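Local coordinates for protein putative leucoanthocyanidin reductase 1 (Vitis vinifera, PDB 3I6I) that catalyses the NADPH-dependent reduction of leucoanthocyanidins to flavan-3-ols such as catechin, as a Rossmann-fold reductase of the short-chain dehydrogenase family, at residues V124-P129 and P290-V295; L146-E149 and P153-Y156; D181-Y186 and E232-W237; T205-D210 and P300-R305; V250-L255 and F272-F277. All blocks are in the same frame, centred on the assembly; numbering follows the deposited sequence. Where two conformers were deposited one is given.

Contact 1: V124-P129 and P290-V295; sequences VNRADP and PEDVEV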
# COMPACT_ATOMS: atom_id res chain seq x y z
N VAL A 124 -5.50 5.01 8.60
CA VAL A 124 -6.36 4.16 9.39
C VAL A 124 -6.84 4.83 10.68
O VAL A 124 -7.84 4.41 11.28
CB VAL A 124 -5.66 2.82 9.72
CG1 VAL A 124 -5.18 2.15 8.43
CG2 VAL A 124 -4.49 3.02 10.69
N ASN A 125 -6.13 5.87 11.11
CA ASN A 125 -6.60 6.67 12.24
C ASN A 125 -7.65 7.71 11.98
O ASN A 125 -8.28 8.17 12.93
CB ASN A 125 -5.41 7.24 13.07
CG ASN A 125 -4.96 6.25 14.16
OD1 ASN A 125 -3.78 6.17 14.51
ND2 ASN A 125 -5.91 5.49 14.68
N ARG A 126 -7.92 8.06 10.72
CA ARG A 126 -8.96 8.97 10.37
C ARG A 126 -10.17 8.27 9.75
O ARG A 126 -11.29 8.72 9.90
CB ARG A 126 -8.45 9.98 9.35
CG ARG A 126 -7.46 10.95 9.95
CD ARG A 126 -7.05 11.96 8.96
NE ARG A 126 -6.49 13.16 9.58
CZ ARG A 126 -5.19 13.42 9.66
NH1 ARG A 126 -4.29 12.57 9.17
NH2 ARG A 126 -4.80 14.56 10.21
N ALA A 127 -9.90 7.22 8.99
CA ALA A 127 -10.98 6.54 8.19
C ALA A 127 -11.78 5.61 9.10
O ALA A 127 -11.21 4.96 9.98
CB ALA A 127 -10.36 5.75 7.06
N ASP A 128 -13.06 5.47 8.80
CA ASP A 128 -13.99 4.69 9.61
C ASP A 128 -14.84 3.77 8.69
O ASP A 128 -16.07 3.95 8.59
CB ASP A 128 -14.84 5.69 10.40
CG ASP A 128 -15.85 5.04 11.31
OD1 ASP A 128 -15.57 3.95 11.84
OD2 ASP A 128 -16.95 5.65 11.48
N PRO A 129 -14.19 2.78 8.06
CA PRO A 129 -14.96 1.90 7.19
C PRO A 129 -15.90 1.03 7.92
O PRO A 129 -15.72 0.78 9.11
CB PRO A 129 -13.91 1.04 6.51
CG PRO A 129 -12.77 1.04 7.52
CD PRO A 129 -12.77 2.39 8.08
N PRO A 290 1.03 19.17 11.83
CA PRO A 290 2.44 18.87 12.05
C PRO A 290 2.84 17.40 11.99
O PRO A 290 4.02 17.14 11.88
CB PRO A 290 2.72 19.45 13.44
CG PRO A 290 1.45 19.41 14.13
CD PRO A 290 0.35 19.52 13.09
N GLU A 291 1.90 16.46 12.03
CA GLU A 291 2.24 15.05 11.94
C GLU A 291 1.96 14.44 10.57
O GLU A 291 2.13 13.25 10.39
CB GLU A 291 1.49 14.28 13.06
CG GLU A 291 1.83 14.79 14.47
CD GLU A 291 1.48 13.79 15.56
OE1 GLU A 291 2.02 12.66 15.54
OE2 GLU A 291 0.67 14.12 16.45
N ASP A 292 1.50 15.26 9.61
CA ASP A 292 1.11 14.78 8.27
C ASP A 292 1.98 15.49 7.23
O ASP A 292 2.20 16.70 7.35
CB ASP A 292 -0.36 15.08 7.99
CG ASP A 292 -1.27 14.43 8.97
OD1 ASP A 292 -1.32 13.20 8.97
OD2 ASP A 292 -1.95 15.18 9.72
N VAL A 293 2.51 14.76 6.26
CA VAL A 293 3.22 15.37 5.13
C VAL A 293 2.63 14.81 3.84
O VAL A 293 1.99 13.74 3.85
CB VAL A 293 4.77 15.21 5.18
CG1 VAL A 293 5.40 16.08 6.31
CG2 VAL A 293 5.21 13.74 5.37
N GLU A 294 2.86 15.51 2.73
CA GLU A 294 2.31 15.04 1.43
C GLU A 294 3.43 14.85 0.41
O GLU A 294 4.31 15.70 0.26
CB GLU A 294 1.26 16.03 0.97
CG GLU A 294 0.35 15.51 -0.13
CD GLU A 294 0.97 15.59 -1.52
OE1 GLU A 294 1.49 16.67 -1.90
OE2 GLU A 294 0.99 14.56 -2.22
N VAL A 295 3.40 13.72 -0.28
CA VAL A 295 4.46 13.33 -1.19
C VAL A 295 4.87 14.34 -2.24
O VAL A 295 6.07 14.56 -2.45
CB VAL A 295 4.11 12.00 -1.90
CG1 VAL A 295 5.29 11.54 -2.80
CG2 VAL A 295 3.78 11.01 -0.92
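Arg126 and Asp292 meet end-on, the guanidinium laying two nitrogens against the two carboxylate oxygens. Arg126 NH1 donates to Asp292 OD1 at 3.0 Å, with an N-H...O angle of 169°. Arg126 NH2 reaches OD2 of the same aspartate at 3.0 Å, the angle there being 160°. Both oxygens lie close to the plane of the guanidinium, at its edge, so the donors point straight at them. The carboxylate is turned against this plane by 50°, and each of its oxygens is therefore met from above the carboxylate plane: a two-pronged salt bridge in which the oxygens lie near the guanidinium plane but the nitrogens do not lie in the carboxylate plane.

The two side chains come from opposite directions across a backbone gap of 11.8 Å between the CA atoms of Arg126 and Asp292. Arginine suits such a span, because its chain runs extended from CG to NE and carries the charge far from the loop; the short aspartate sits on the strand 292-294.

Neither charge depends on this pairing alone. Arg126 NH1 also forms a salt bridge with Asp123, while Asp292 OD1 takes a hydrogen bond from His220 NE2 on the adjacent strand 217-220. Arg126 in addition packs on Phe285. Farther along the strand, Glu294 holds the N-cap position of helix 295-298.

At the surface of the protein, a guanidinium held by two carboxylates, one of them also bonded to a histidine, is probably fixed in its rotation; the pairing probably keeps Asp292 ionised and pins the loop 124-129 to an edge strand of the three-stranded parallel sheet.

Contact 2: L146-E149 and P153-Y156; sequences LVEE and PFTY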
# COMPACT_ATOMS: atom_id res chain seq x y z
N LEU A 146 1.37 -0.09 19.26
CA LEU A 146 2.58 -0.82 19.69
C LEU A 146 3.90 -0.19 19.23
O LEU A 146 4.86 -0.03 20.02
CB LEU A 146 2.52 -2.30 19.29
CG LEU A 146 3.58 -3.19 19.92
CD1 LEU A 146 3.48 -3.17 21.44
CD2 LEU A 146 3.46 -4.61 19.37
N VAL A 147 3.97 0.19 17.97
CA VAL A 147 5.17 0.85 17.43
C VAL A 147 5.50 2.11 18.22
O VAL A 147 6.65 2.35 18.64
CB VAL A 147 4.97 1.17 15.97
CG1 VAL A 147 6.06 2.15 15.43
CG2 VAL A 147 4.92 -0.14 15.12
N GLU A 148 4.49 2.94 18.42
CA GLU A 148 4.73 4.25 19.09
C GLU A 148 5.10 4.07 20.56
O GLU A 148 6.01 4.75 21.10
CB GLU A 148 3.54 5.17 18.90
CG GLU A 148 3.35 5.47 17.40
CD GLU A 148 2.22 6.42 17.05
OE1 GLU A 148 2.05 7.40 17.78
OE2 GLU A 148 1.50 6.20 16.01
N GLU A 149 4.42 3.17 21.25
CA GLU A 149 4.73 2.95 22.63
C GLU A 149 6.06 2.25 22.81
O GLU A 149 6.68 2.38 23.85
CB GLU A 149 3.60 2.20 23.34
CG GLU A 149 2.30 3.04 23.40
CD GLU A 149 1.14 2.38 24.20
OE1 GLU A 149 1.20 1.18 24.55
OE2 GLU A 149 0.16 3.11 24.48
N PRO A 153 11.23 4.54 15.70
CA PRO A 153 10.91 5.63 14.78
C PRO A 153 10.14 5.07 13.58
O PRO A 153 10.50 4.00 13.09
CB PRO A 153 12.25 6.10 14.28
CG PRO A 153 13.26 5.50 15.17
CD PRO A 153 12.69 4.31 15.81
N PHE A 154 9.13 5.78 13.13
CA PHE A 154 8.23 5.21 12.14
C PHE A 154 7.87 6.17 11.01
O PHE A 154 8.03 7.41 11.09
CB PHE A 154 6.95 4.77 12.86
CG PHE A 154 6.17 5.90 13.45
CD1 PHE A 154 6.37 6.31 14.79
CD2 PHE A 154 5.27 6.62 12.69
CE1 PHE A 154 5.64 7.37 15.29
CE2 PHE A 154 4.54 7.67 13.23
CZ PHE A 154 4.73 8.05 14.51
N THR A 155 7.37 5.58 9.94
CA THR A 155 6.74 6.34 8.87
C THR A 155 5.54 5.50 8.38
O THR A 155 5.69 4.33 8.11
CB THR A 155 7.73 6.64 7.70
OG1 THR A 155 8.81 7.48 8.15
CG2 THR A 155 7.03 7.34 6.54
N TYR A 156 4.38 6.14 8.31
CA TYR A 156 3.13 5.48 7.86
C TYR A 156 2.81 5.93 6.44
O TYR A 156 2.55 7.13 6.22
CB TYR A 156 1.97 5.86 8.79
CG TYR A 156 2.17 5.51 10.25
CD1 TYR A 156 2.84 4.34 10.65
CD2 TYR A 156 1.62 6.34 11.25
CE1 TYR A 156 2.99 4.03 11.99
CE2 TYR A 156 1.74 6.01 12.61
CZ TYR A 156 2.43 4.85 12.97
OH TYR A 156 2.64 4.49 14.30
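Tyr156 OH donates to Glu148 OE2 at 2.7 Å, joining strand 155-158 to the last turn of helix 133-149. Helix, tight connection and strand make up an alpha-beta unit of the Rossmann-like fold, and the bond spans the turn between them. The hydroxyl arrives on the anti side of the carboxylate, 17° out of its plane, while OE2 lies in the plane of the tyrosine ring at its edge. Glutamate has the length for this: its chain is extended beyond CG, so a residue on the flank of the helix can still bring its charge to the phenol.

The methylene part of the same side chain does apolar work. Glu148 CG rests 3.6 Å from Phe154 CE1, and the carboxylate is nearly parallel to the phenyl ring, the planes 17° apart. Phe154 has its CG between backbone N and carbonyl carbon (chi1 65°), which turns the ring under the hydroxyl of Tyr156. Its CB meets CG1 of Val147 at 3.8 Å, one methyl of a beta-branched residue that is buried and also packs on Phe115 and Val103.

Arg144, one turn before Glu148 on the helix, makes a cation-pi contact with the Tyr156 ring. A phenylalanine in place of Tyr156 would probably keep the ring packing but leave the Glu148 carboxylate without its hydrogen-bond donor, setting its end free to turn. The two aromatic side chains also lie against each other: the Tyr156 OH lies 3.7 Å above the centre of the Phe154 ring, and Phe154 CD2 sits 3.3 Å above the plane of the Tyr156 ring, offset toward its rim.

Contact 3: D181-Y186 and E232-W237; sequences DFFQIY and ELASVW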
# COMPACT_ATOMS: atom_id res chain seq x y z
N ASP A 181 -17.21 -3.95 -21.25
CA ASP A 181 -18.63 -4.08 -21.53
C ASP A 181 -19.50 -2.95 -20.99
O ASP A 181 -20.23 -2.33 -21.76
CB ASP A 181 -19.17 -5.45 -21.10
CG ASP A 181 -18.79 -5.83 -19.68
OD1 ASP A 181 -18.06 -5.08 -18.94
OD2 ASP A 181 -19.26 -6.93 -19.31
N PHE A 182 -19.43 -2.70 -19.68
CA PHE A 182 -20.12 -1.55 -19.05
C PHE A 182 -19.40 -1.17 -17.77
O PHE A 182 -18.66 -1.98 -17.19
CB PHE A 182 -21.62 -1.82 -18.81
CG PHE A 182 -21.90 -2.97 -17.85
CD1 PHE A 182 -22.09 -4.26 -18.34
CD2 PHE A 182 -21.94 -2.78 -16.49
CE1 PHE A 182 -22.33 -5.33 -17.46
CE2 PHE A 182 -22.19 -3.85 -15.62
CZ PHE A 182 -22.39 -5.12 -16.13
N PHE A 183 -19.61 0.07 -17.33
CA PHE A 183 -18.94 0.58 -16.16
C PHE A 183 -19.92 0.52 -14.98
O PHE A 183 -21.04 0.97 -15.09
CB PHE A 183 -18.53 2.05 -16.34
CG PHE A 183 -17.46 2.31 -17.36
CD1 PHE A 183 -16.13 1.99 -17.10
CD2 PHE A 183 -17.77 2.98 -18.54
CE1 PHE A 183 -15.13 2.29 -18.03
CE2 PHE A 183 -16.77 3.26 -19.50
CZ PHE A 183 -15.45 2.91 -19.25
N GLN A 184 -19.46 -0.01 -13.86
CA GLN A 184 -20.17 0.09 -12.59
C GLN A 184 -19.69 1.31 -11.82
O GLN A 184 -18.53 1.37 -11.39
CB GLN A 184 -19.98 -1.20 -11.77
CG GLN A 184 -20.60 -2.35 -12.40
CD GLN A 184 -20.77 -3.55 -11.48
OE1 GLN A 184 -19.96 -3.79 -10.57
NE2 GLN A 184 -21.84 -4.30 -11.70
N ILE A 185 -20.60 2.28 -11.67
CA ILE A 185 -20.33 3.58 -11.05
C ILE A 185 -20.93 3.55 -9.65
O ILE A 185 -22.16 3.37 -9.49
CB ILE A 185 -20.98 4.74 -11.89
CG1 ILE A 185 -20.53 4.74 -13.37
CG2 ILE A 185 -20.72 6.11 -11.27
CD1 ILE A 185 -19.04 4.84 -13.54
N TYR A 186 -20.07 3.73 -8.63
CA TYR A 186 -20.51 3.76 -7.23
C TYR A 186 -21.18 5.07 -6.89
O TYR A 186 -20.60 6.16 -7.07
CB TYR A 186 -19.34 3.48 -6.25
CG TYR A 186 -18.58 2.27 -6.65
CD1 TYR A 186 -19.20 1.04 -6.65
CD2 TYR A 186 -17.26 2.35 -7.06
CE1 TYR A 186 -18.54 -0.09 -7.05
CE2 TYR A 186 -16.57 1.22 -7.47
CZ TYR A 186 -17.22 -0.01 -7.47
OH TYR A 186 -16.58 -1.18 -7.87
N GLU A 232 -14.87 10.17 -13.93
CA GLU A 232 -13.71 10.65 -14.65
C GLU A 232 -12.80 9.49 -15.05
O GLU A 232 -12.28 9.47 -16.17
CB GLU A 232 -12.96 11.71 -13.79
CG GLU A 232 -13.81 12.98 -13.56
CD GLU A 232 -13.21 13.96 -12.54
OE1 GLU A 232 -12.54 13.53 -11.56
OE2 GLU A 232 -13.37 15.17 -12.75
N LEU A 233 -12.65 8.52 -14.15
CA LEU A 233 -11.83 7.36 -14.36
C LEU A 233 -12.38 6.56 -15.55
O LEU A 233 -11.63 6.17 -16.47
CB LEU A 233 -11.79 6.52 -13.08
CG LEU A 233 -10.68 5.46 -12.99
CD1 LEU A 233 -9.26 6.10 -12.78
CD2 LEU A 233 -10.95 4.42 -11.84
N ALA A 234 -13.70 6.39 -15.56
CA ALA A 234 -14.39 5.82 -16.72
C ALA A 234 -14.09 6.54 -18.02
O ALA A 234 -13.77 5.92 -19.04
CB ALA A 234 -15.90 5.80 -16.48
N SER A 235 -14.17 7.86 -17.99
CA SER A 235 -13.88 8.63 -19.18
C SER A 235 -12.45 8.49 -19.69
O SER A 235 -12.25 8.45 -20.91
CB SER A 235 -14.26 10.09 -18.98
OG SER A 235 -15.65 10.20 -18.72
N VAL A 236 -11.47 8.39 -18.80
CA VAL A 236 -10.10 8.13 -19.22
C VAL A 236 -10.01 6.80 -19.96
O VAL A 236 -9.33 6.68 -20.97
CB VAL A 236 -9.09 8.07 -18.05
CG1 VAL A 236 -7.72 7.78 -18.64
CG2 VAL A 236 -9.09 9.37 -17.25
N TRP A 237 -10.70 5.79 -19.47
CA TRP A 237 -10.68 4.48 -20.12
C TRP A 237 -11.33 4.50 -21.49
O TRP A 237 -10.79 3.93 -22.45
CB TRP A 237 -11.29 3.40 -19.22
CG TRP A 237 -11.21 2.04 -19.79
CD1 TRP A 237 -12.26 1.22 -20.11
CD2 TRP A 237 -10.02 1.33 -20.14
NE1 TRP A 237 -11.79 0.05 -20.64
CE2 TRP A 237 -10.42 0.08 -20.65
CE3 TRP A 237 -8.65 1.63 -20.07
CZ2 TRP A 237 -9.50 -0.87 -21.10
CZ3 TRP A 237 -7.74 0.67 -20.53
CH2 TRP A 237 -8.17 -0.56 -21.03
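Ala234, the first residue of 232-237 to touch the strand 183-186, sets its methyl squarely under the ring of Phe183. Its CB lies 3.7 Å from the ring centroid and only 4° off the normal, a CH-pi contact over the middle of the face. Alanine suits the place: with no side chain beyond CB, it lets the phenyl ring lie flat on the helix. The backbone shares in this, since Ala234 O approaches Phe183 CZ to 3.5 Å. The same methyl also meets the CD1 tip of Ile185 at 4.4 Å, a lighter touch from two residues farther along the strand.

One helical turn later comes Trp237, whose CG is anti to the backbone N; this swings the indole back toward the strand. Trp237 CD1 meets Phe183 CE1 at 3.7 Å. The two rings meet rim to rim, neither over the face of the other, with the five-membered ring and the phenyl centroids 5.9 Å apart and the planes at 87°. A large, flat, apolar ring such as that of Phe183 suits a place where it meets a methyl on one face and an indole along its rim. The indole N-H is satisfied as well, by Pro179 O.

The helix runs almost antiparallel to the strand, at 160° with 9.9 Å between the segment axes. Strand 183-186 pairs with strand 247-250 in a two-stranded parallel sheet, and helix 230-241 packs against it. A further flank of this helix, through Leu233 and Val236, meets helix 307-315, while Trp165 meets the Phe183 ring from the loop before the strand.

Contact 4: T205-D210 and P300-R305; sequences TMKTVD and PEDSFR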
# COMPACT_ATOMS: atom_id res chain seq x y z
N THR A 205 7.81 5.65 -1.68
CA THR A 205 8.04 5.00 -0.41
C THR A 205 9.51 4.93 -0.02
O THR A 205 9.90 5.25 1.14
CB THR A 205 7.43 3.58 -0.39
OG1 THR A 205 6.01 3.67 -0.43
CG2 THR A 205 7.86 2.80 0.91
N MET A 206 10.36 4.50 -0.95
CA MET A 206 11.74 4.30 -0.60
C MET A 206 12.43 5.63 -0.33
O MET A 206 13.38 5.66 0.45
CB MET A 206 12.46 3.40 -1.62
CG MET A 206 11.98 1.93 -1.52
SD MET A 206 11.88 1.26 0.21
CE MET A 206 13.55 1.52 0.72
N LYS A 207 11.99 6.74 -0.94
CA LYS A 207 12.58 8.07 -0.65
C LYS A 207 12.34 8.48 0.79
O LYS A 207 13.16 9.19 1.39
CB LYS A 207 11.97 9.18 -1.54
CG LYS A 207 12.13 8.98 -3.03
CD LYS A 207 11.69 10.23 -3.80
CE LYS A 207 11.93 10.10 -5.30
NZ LYS A 207 13.37 10.19 -5.71
N THR A 208 11.21 8.06 1.34
CA THR A 208 10.81 8.48 2.69
C THR A 208 11.63 7.87 3.82
O THR A 208 11.63 8.45 4.93
CB THR A 208 9.30 8.18 2.99
OG1 THR A 208 9.10 6.77 3.26
CG2 THR A 208 8.37 8.75 1.88
N VAL A 209 12.33 6.76 3.58
CA VAL A 209 12.78 5.91 4.71
C VAL A 209 13.84 6.58 5.57
O VAL A 209 14.02 6.24 6.76
CB VAL A 209 13.26 4.49 4.29
CG1 VAL A 209 12.06 3.68 3.66
CG2 VAL A 209 14.48 4.56 3.31
N ASP A 210 14.55 7.52 4.97
CA ASP A 210 15.62 8.27 5.67
C ASP A 210 15.55 9.79 5.52
O ASP A 210 16.52 10.49 5.79
CB ASP A 210 17.00 7.69 5.30
CG ASP A 210 17.30 7.69 3.80
OD1 ASP A 210 16.49 8.22 2.98
OD2 ASP A 210 18.35 7.10 3.45
N PRO A 300 9.26 17.96 -4.83
CA PRO A 300 8.76 18.80 -5.93
C PRO A 300 9.49 18.54 -7.26
O PRO A 300 10.64 18.11 -7.28
CB PRO A 300 9.07 20.24 -5.46
CG PRO A 300 10.17 20.07 -4.39
CD PRO A 300 9.85 18.75 -3.74
N GLU A 301 8.79 18.82 -8.35
CA GLU A 301 9.35 18.65 -9.70
C GLU A 301 9.79 17.20 -9.98
O GLU A 301 10.85 16.93 -10.60
CB GLU A 301 10.47 19.65 -9.96
CG GLU A 301 9.95 21.06 -10.14
CD GLU A 301 11.05 22.07 -10.35
OE1 GLU A 301 12.18 21.66 -10.68
OE2 GLU A 301 10.78 23.27 -10.19
N ASP A 302 8.99 16.28 -9.48
CA ASP A 302 9.22 14.84 -9.63
C ASP A 302 7.86 14.20 -9.90
O ASP A 302 7.19 13.68 -9.00
CB ASP A 302 9.89 14.30 -8.37
CG ASP A 302 10.60 12.97 -8.61
OD1 ASP A 302 10.30 12.34 -9.65
OD2 ASP A 302 11.41 12.54 -7.75
N SER A 303 7.46 14.28 -11.16
CA SER A 303 6.10 13.96 -11.58
C SER A 303 5.69 12.51 -11.34
O SER A 303 6.47 11.60 -11.56
CB SER A 303 5.93 14.25 -13.08
OG SER A 303 6.01 15.64 -13.34
N PHE A 304 4.44 12.34 -10.93
CA PHE A 304 3.80 11.04 -10.81
C PHE A 304 3.35 10.63 -12.19
O PHE A 304 2.88 11.45 -12.96
CB PHE A 304 2.56 11.14 -9.92
CG PHE A 304 2.86 10.96 -8.46
CD1 PHE A 304 2.30 9.91 -7.77
CD2 PHE A 304 3.77 11.80 -7.81
CE1 PHE A 304 2.60 9.71 -6.42
CE2 PHE A 304 4.09 11.60 -6.47
CZ PHE A 304 3.51 10.57 -5.77
N ARG A 305 3.45 9.33 -12.48
CA ARG A 305 2.79 8.77 -13.67
C ARG A 305 1.28 9.05 -13.61
O ARG A 305 0.63 8.87 -12.58
CB ARG A 305 3.03 7.24 -13.68
CG ARG A 305 4.49 6.88 -13.86
CD ARG A 305 4.69 5.38 -13.86
NE ARG A 305 4.19 4.80 -15.10
CZ ARG A 305 4.01 3.50 -15.30
NH1 ARG A 305 4.27 2.60 -14.35
NH2 ARG A 305 3.54 3.09 -16.47
O HOH W 1 13.43 10.83 -8.63
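The backbones of 205-210 and 300-305 stay well apart, with the CA atoms of Lys207 and Asp302 at 11.7 Å, so that the long lysine, meeting the short aspartate, makes the whole contact. Lys207 lies on the helix 198-208 and Asp302 in a loop without regular structure, and they approach from opposite directions. The lysine chain is extended as far as CE and then bent at its last torsion (chi4 -73°).

Consequently CE comes nearest, 3.5 Å from Asp302 OD2, whereas NZ stands off at 3.7 Å from OD2, a long salt bridge. A water closes the gap: it accepts from Lys207 NZ at 3.0 Å and donates to Asp302 OD2 at 2.8 Å. Both links hold for one of the two conformers modelled for Lys207. Lysine suits the place because its long chain carries an ammonium group across the gap between helix and loop. The firmer partner of the aspartate is Lys203, on the same helix, which forms a salt bridge with OD1. The carboxylate therefore probably stays ionised between two ammonium groups.

Within the helix, Thr208 OG1 donates to Thr205 O at 2.7 Å.

The loop 300-305 links helix 295-298 to helix 307-315, and it is joined to helix 198-208 also by the stacked rings of Phe304 and Phe204. The inner side of that helix packs through Thr205 and Thr208 on strands 114-116 and 155-158, and through Met206 on helix 21-32.

Contact 5: V250-L255 and F272-F277; sequences VTEDDL and FTHDIF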
# COMPACT_ATOMS: atom_id res chain seq x y z
N VAL A 250 -24.02 1.39 -9.03
CA VAL A 250 -23.94 0.48 -7.86
C VAL A 250 -24.17 1.38 -6.66
O VAL A 250 -23.44 2.35 -6.43
CB VAL A 250 -22.57 -0.24 -7.83
CG1 VAL A 250 -22.35 -0.94 -6.49
CG2 VAL A 250 -22.42 -1.20 -8.97
N THR A 251 -25.25 1.11 -5.91
CA THR A 251 -25.66 1.95 -4.84
C THR A 251 -24.80 1.71 -3.58
O THR A 251 -24.11 0.69 -3.43
CB THR A 251 -27.13 1.71 -4.45
OG1 THR A 251 -27.31 0.37 -3.97
CG2 THR A 251 -28.14 2.02 -5.61
N GLU A 252 -24.88 2.65 -2.65
CA GLU A 252 -24.28 2.50 -1.32
C GLU A 252 -24.81 1.20 -0.67
O GLU A 252 -24.05 0.44 -0.08
CB GLU A 252 -24.61 3.68 -0.43
CG GLU A 252 -24.41 3.41 1.06
CD GLU A 252 -24.48 4.68 1.90
OE1 GLU A 252 -25.30 5.54 1.53
OE2 GLU A 252 -23.79 4.82 2.94
N ASP A 253 -26.10 0.95 -0.77
CA ASP A 253 -26.67 -0.21 -0.11
C ASP A 253 -26.18 -1.53 -0.74
O ASP A 253 -26.02 -2.53 -0.02
CB ASP A 253 -28.19 -0.13 -0.02
CG ASP A 253 -28.67 0.57 1.29
OD1 ASP A 253 -27.85 1.20 2.05
OD2 ASP A 253 -29.86 0.49 1.59
N ASP A 254 -25.95 -1.52 -2.06
CA ASP A 254 -25.28 -2.66 -2.73
C ASP A 254 -23.94 -2.98 -2.06
O ASP A 254 -23.66 -4.12 -1.73
CB ASP A 254 -25.06 -2.41 -4.23
CG ASP A 254 -26.38 -2.31 -5.06
OD1 ASP A 254 -27.42 -2.87 -4.64
OD2 ASP A 254 -26.35 -1.69 -6.19
N LEU A 255 -23.12 -1.97 -1.86
CA LEU A 255 -21.81 -2.19 -1.26
C LEU A 255 -21.94 -2.61 0.21
O LEU A 255 -21.19 -3.45 0.64
CB LEU A 255 -20.96 -0.94 -1.40
CG LEU A 255 -20.58 -0.48 -2.80
CD1 LEU A 255 -19.92 0.97 -2.73
CD2 LEU A 255 -19.63 -1.50 -3.47
N PHE A 272 -14.05 -1.13 1.93
CA PHE A 272 -13.14 -0.02 1.56
C PHE A 272 -13.63 0.77 0.33
O PHE A 272 -13.47 1.98 0.29
CB PHE A 272 -11.75 -0.55 1.28
CG PHE A 272 -11.07 -1.16 2.48
CD1 PHE A 272 -11.28 -0.72 3.78
CD2 PHE A 272 -10.18 -2.19 2.28
CE1 PHE A 272 -10.61 -1.32 4.85
CE2 PHE A 272 -9.49 -2.75 3.35
CZ PHE A 272 -9.73 -2.32 4.63
N THR A 273 -14.26 0.08 -0.63
CA THR A 273 -14.94 0.75 -1.77
C THR A 273 -15.98 1.76 -1.28
O THR A 273 -16.08 2.89 -1.79
CB THR A 273 -15.58 -0.30 -2.74
OG1 THR A 273 -14.56 -1.20 -3.20
CG2 THR A 273 -16.18 0.39 -4.00
N HIS A 274 -16.82 1.36 -0.34
CA HIS A 274 -17.80 2.23 0.29
C HIS A 274 -17.13 3.44 0.95
O HIS A 274 -17.54 4.59 0.75
CB HIS A 274 -18.61 1.44 1.30
CG HIS A 274 -19.60 2.25 2.06
ND1 HIS A 274 -19.36 2.71 3.33
CD2 HIS A 274 -20.88 2.59 1.77
CE1 HIS A 274 -20.42 3.38 3.76
NE2 HIS A 274 -21.36 3.32 2.82
N ASP A 275 -16.09 3.19 1.73
CA ASP A 275 -15.41 4.26 2.43
C ASP A 275 -14.86 5.31 1.46
O ASP A 275 -14.99 6.52 1.71
CB ASP A 275 -14.31 3.70 3.34
CG ASP A 275 -14.04 4.57 4.58
OD1 ASP A 275 -14.84 5.52 4.95
OD2 ASP A 275 -12.99 4.30 5.21
N ILE A 276 -14.23 4.84 0.39
CA ILE A 276 -13.62 5.71 -0.61
C ILE A 276 -14.65 6.44 -1.42
O ILE A 276 -14.61 7.67 -1.48
CB ILE A 276 -12.69 4.96 -1.54
CG1 ILE A 276 -11.55 4.25 -0.80
CG2 ILE A 276 -12.21 5.86 -2.71
CD1 ILE A 276 -10.86 3.16 -1.66
N PHE A 277 -15.55 5.68 -2.06
CA PHE A 277 -16.40 6.22 -3.13
C PHE A 277 -17.77 6.70 -2.70
O PHE A 277 -18.44 7.42 -3.46
CB PHE A 277 -16.47 5.25 -4.29
CG PHE A 277 -15.14 5.04 -4.96
CD1 PHE A 277 -14.55 6.05 -5.71
CD2 PHE A 277 -14.43 3.89 -4.78
CE1 PHE A 277 -13.32 5.88 -6.28
CE2 PHE A 277 -13.17 3.72 -5.34
CZ PHE A 277 -12.63 4.70 -6.12
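Glu252 reaches from the first turn of helix 252-260 to His274 on helix 266-277. From CB, the chain leaves with CG anti to the backbone N (chi1 162°); CG comes to 3.5 Å from His274 NE2, in the plane of the imidazole at its edge. CD follows alongside, and at the tip OE2 accepts from His274 NE2 at 2.9 Å, the N-H...O angle being 170°. The donor meets OE2 on its anti side, 23° out of the carboxylate plane, while the oxygen lies in the ring plane. A glutamine here, having no negative charge, is likely to leave the His274 imidazole without its carboxylate mate and less firmly fixed in rotation.

Beneath this polar bond, Leu255 fills the interface: CD1 sits 3.9 Å from His274 CA, and CD2 touches Thr273 CG2 at 4.0 Å. Thr273 suits the place because its methyl faces the leucine while OG1 bonds to Val269 O in its own helix. Thr251 and Asp254 form a capping box that starts the helix of Glu252.

Strand 183-186 lies next to this helix pair, where Tyr186 packs on Leu255 and Thr273; strand 193-196 meets Ile276 and Phe277 on the second helix.

From the N terminus, the chain first opens contact 1 at 124-129, whose loop closes only at strand 292-294, spanning 160 residues. Inside it nest contact 2, a short turn between helix 133-149 and strand 155-158, then contact 3 and contact 5, which follow each other in series. Contact 4 opens at 205-210, between the two halves of contact 3, and closes at 300-305; it crosses contacts 1 and 3 and encloses contact 5. Contacts 1 and 2 reach the same three-stranded sheet. Contacts 3 and 5 share the small parallel sheet, where Ile185 O meets Val250 N. Contacts 1 and 4 touch through Val295 and Phe304.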